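PDB 1YD7: 2-keto acid:ferredoxin oxidoreductase subunit alpha, which probably catalyses, as one subunit of a heterotetramer, the ferredoxin-dependent oxidative decarboxylation of 2-oxoglutarate to succinyl-CoA. Local coordinates for residues Glu162-Asp165 with Phe166-Ala170. Numbering follows the deposited sequence.
Sequences EAFD and FTIRA
Glu-162 and Phe-166, one turn apart on helix 160-177, run side by side, and the aliphatic part of the glutamate lies over one face of the phenyl ring. Glu-162 CB makes a CH-pi contact, 4.0 Å from the centroid of the Phe-166 ring and 10° off the ring normal. Because the glutamate is extended beyond CG, its chain follows the ring outward until Glu-162 CD sits 3.7 Å from Phe-166 CZ. There the carboxylate is turned 25° from the ring plane, and its OE1 is hydrogen-bonded to the backbone N of Ser-158. An apolar pair, Phe-164 and Ile-168, projects from a different side of the helix: Ile-168 CD1 reaches the outer end of the ring, 3.3 Å from Phe-164 CE2.

Backbone hydrogen bonds of the helix link residues four apart. Phe-166 N donates to Glu-162 O at 2.8 Å, Ile-168 N to Phe-164 O, and Arg-169 N to Asp-165 O at 3.0 Å. Ala-163 O is gripped twice, by Thr-167 N at 3.2 Å, well above the carbonyl plane, and through a side-chain bond by Thr-167 OG1 at 2.7 Å, much closer to that plane. The hydroxyl can reach back because OG1 stands beside its own backbone N (chi1 -69°).

Helix 160-177 is the crossover of the beta-alpha-beta unit between strands 153-155 and 180-185. Phe-166 packs on Leu-155 and Leu-183 of these strands, whereas Phe-164 and Thr-167 meet helix 25-36. The chemistry implies that the buried threonine hydroxyl is satisfied within its own helix, and that Glu-162 serves two surroundings, its methylenes shielding an aromatic face while its carboxylate accepts the backbone N-H of Ser-158, just before the helix.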
ATOM      1  N   GLU A 162     -11.301   6.135  -4.573  1.00 34.73           N
ATOM      2  CA  GLU A 162     -11.302   4.785  -4.015  1.00 34.90           C
ATOM      3  C   GLU A 162      -9.904   4.209  -3.782  1.00 34.00           C
ATOM      4  O   GLU A 162      -9.705   3.492  -2.818  1.00 29.69           O
ATOM      5  CB  GLU A 162     -12.103   3.847  -4.903  1.00 33.90           C
ATOM      6  CG  GLU A 162     -13.585   4.110  -4.801  1.00 35.06           C
ATOM      7  CD  GLU A 162     -14.413   3.119  -5.583  1.00 34.23           C
ATOM      8  OE1 GLU A 162     -13.852   2.406  -6.439  1.00 37.46           O
ATOM      9  OE2 GLU A 162     -15.632   3.046  -5.309  1.00 38.78           O
ATOM     10  N   ALA A 163      -8.950   4.509  -4.663  1.00 32.88           N
ATOM     11  CA  ALA A 163      -7.552   4.177  -4.416  1.00 29.30           C
ATOM     12  C   ALA A 163      -7.066   4.774  -3.082  1.00 30.56           C
ATOM     13  O   ALA A 163      -6.451   4.075  -2.269  1.00 27.46           O
ATOM     14  CB  ALA A 163      -6.663   4.615  -5.550  1.00 28.77           C
ATOM     15  N   PHE A 164      -7.409   6.032  -2.830  1.00 29.13           N
ATOM     16  CA  PHE A 164      -7.116   6.619  -1.559  1.00 28.58           C
ATOM     17  C   PHE A 164      -7.813   5.900  -0.390  1.00 33.03           C
ATOM     18  O   PHE A 164      -7.121   5.371   0.489  1.00 30.16           O
ATOM     19  CB  PHE A 164      -7.454   8.088  -1.517  1.00 27.52           C
ATOM     20  CG  PHE A 164      -6.949   8.770  -0.280  1.00 26.91           C
ATOM     21  CD1 PHE A 164      -5.626   9.165  -0.193  1.00 29.14           C
ATOM     22  CD2 PHE A 164      -7.777   8.969   0.819  1.00 31.32           C
ATOM     23  CE1 PHE A 164      -5.138   9.770   0.958  1.00 27.01           C
ATOM     24  CE2 PHE A 164      -7.288   9.549   1.996  1.00 29.27           C
ATOM     25  CZ  PHE A 164      -5.969   9.953   2.044  1.00 31.03           C
ATOM     26  N   ASP A 165      -9.153   5.900  -0.400  1.00 30.81           N
ATOM     27  CA  ASP A 165      -9.969   5.438   0.713  1.00 30.15           C
ATOM     28  C   ASP A 165      -9.800   3.933   0.975  1.00 29.10           C
ATOM     29  O   ASP A 165      -9.811   3.516   2.108  1.00 27.44           O
ATOM     30  CB  ASP A 165     -11.468   5.700   0.468  1.00 32.46           C
ATOM     31  CG  ASP A 165     -11.837   7.182   0.440  1.00 35.95           C
ATOM     32  OD1 ASP A 165     -11.240   8.009   1.158  1.00 36.38           O
ATOM     33  OD2 ASP A 165     -12.783   7.516  -0.303  1.00 38.60           O
ATOM     34  N   PHE A 166      -9.714   3.136  -0.082  1.00 25.69           N
ATOM     35  CA  PHE A 166      -9.542   1.729   0.043  1.00 25.10           C
ATOM     36  C   PHE A 166      -8.142   1.381   0.576  1.00 29.86           C
ATOM     37  O   PHE A 166      -7.969   0.319   1.204  1.00 26.79           O
ATOM     38  CB  PHE A 166      -9.775   1.001  -1.284  1.00 28.62           C
ATOM     39  CG  PHE A 166     -11.229   0.960  -1.756  1.00 30.30           C
ATOM     40  CD1 PHE A 166     -12.188   1.845  -1.299  1.00 30.98           C
ATOM     41  CD2 PHE A 166     -11.603   0.050  -2.718  1.00 30.62           C
ATOM     42  CE1 PHE A 166     -13.494   1.796  -1.790  1.00 32.04           C
ATOM     43  CE2 PHE A 166     -12.903   0.003  -3.199  1.00 33.04           C
ATOM     44  CZ  PHE A 166     -13.843   0.881  -2.727  1.00 29.07           C
ATOM     45  N   THR A 167      -7.143   2.229   0.298  1.00 28.46           N
ATOM     46  CA  THR A 167      -5.795   1.990   0.816  1.00 28.61           C
ATOM     47  C   THR A 167      -5.796   2.172   2.360  1.00 29.47           C
ATOM     48  O   THR A 167      -5.284   1.319   3.082  1.00 25.02           O
ATOM     49  CB  THR A 167      -4.718   2.848   0.093  1.00 25.44           C
ATOM     50  OG1 THR A 167      -4.581   2.371  -1.255  1.00 25.15           O
ATOM     51  CG2 THR A 167      -3.357   2.727   0.782  1.00 26.39           C
ATOM     52  N   ILE A 168      -6.409   3.251   2.843  1.00 25.26           N
ATOM     53  CA  ILE A 168      -6.571   3.454   4.268  1.00 30.56           C
ATOM     54  C   ILE A 168      -7.379   2.326   4.915  1.00 32.79           C
ATOM     55  O   ILE A 168      -7.007   1.821   5.993  1.00 31.97           O
ATOM     56  CB  ILE A 168      -7.184   4.825   4.572  1.00 33.45           C
ATOM     57  CG1 ILE A 168      -6.135   5.911   4.335  1.00 35.21           C
ATOM     58  CG2 ILE A 168      -7.683   4.894   6.019  1.00 32.82           C
ATOM     59  CD1 ILE A 168      -6.711   7.258   4.272  1.00 39.84           C
ATOM     60  N   ARG A 169      -8.468   1.923   4.262  1.00 30.41           N
ATOM     61  CA  ARG A 169      -9.279   0.849   4.766  1.00 31.36           C
ATOM     62  C   ARG A 169      -8.488  -0.457   4.807  1.00 28.77           C
ATOM     63  O   ARG A 169      -8.669  -1.237   5.736  1.00 28.18           O
ATOM     64  CB  ARG A 169     -10.583   0.726   3.973  1.00 35.16           C
ATOM     65  CG  ARG A 169     -11.500  -0.414   4.422  1.00 39.27           C
ATOM     66  CD  ARG A 169     -13.002  -0.079   4.274  1.00 44.31           C
ATOM     67  NE  ARG A 169     -13.380   0.421   2.947  1.00 48.24           N
ATOM     68  CZ  ARG A 169     -13.833   1.656   2.679  1.00 50.75           C
ATOM     69  NH1 ARG A 169     -14.143   1.962   1.430  1.00 49.26           N
ATOM     70  NH2 ARG A 169     -13.971   2.600   3.619  1.00 51.24           N
ATOM     71  N   ALA A 170      -7.599  -0.693   3.831  1.00 26.96           N
ATOM     72  CA  ALA A 170      -6.835  -1.929   3.792  1.00 24.62           C
ATOM     73  C   ALA A 170      -5.860  -2.033   4.974  1.00 25.63           C
ATOM     74  O   ALA A 170      -5.694  -3.105   5.512  1.00 25.44           O
ATOM     75  CB  ALA A 170      -6.087  -2.071   2.497  1.00 25.89           C
TER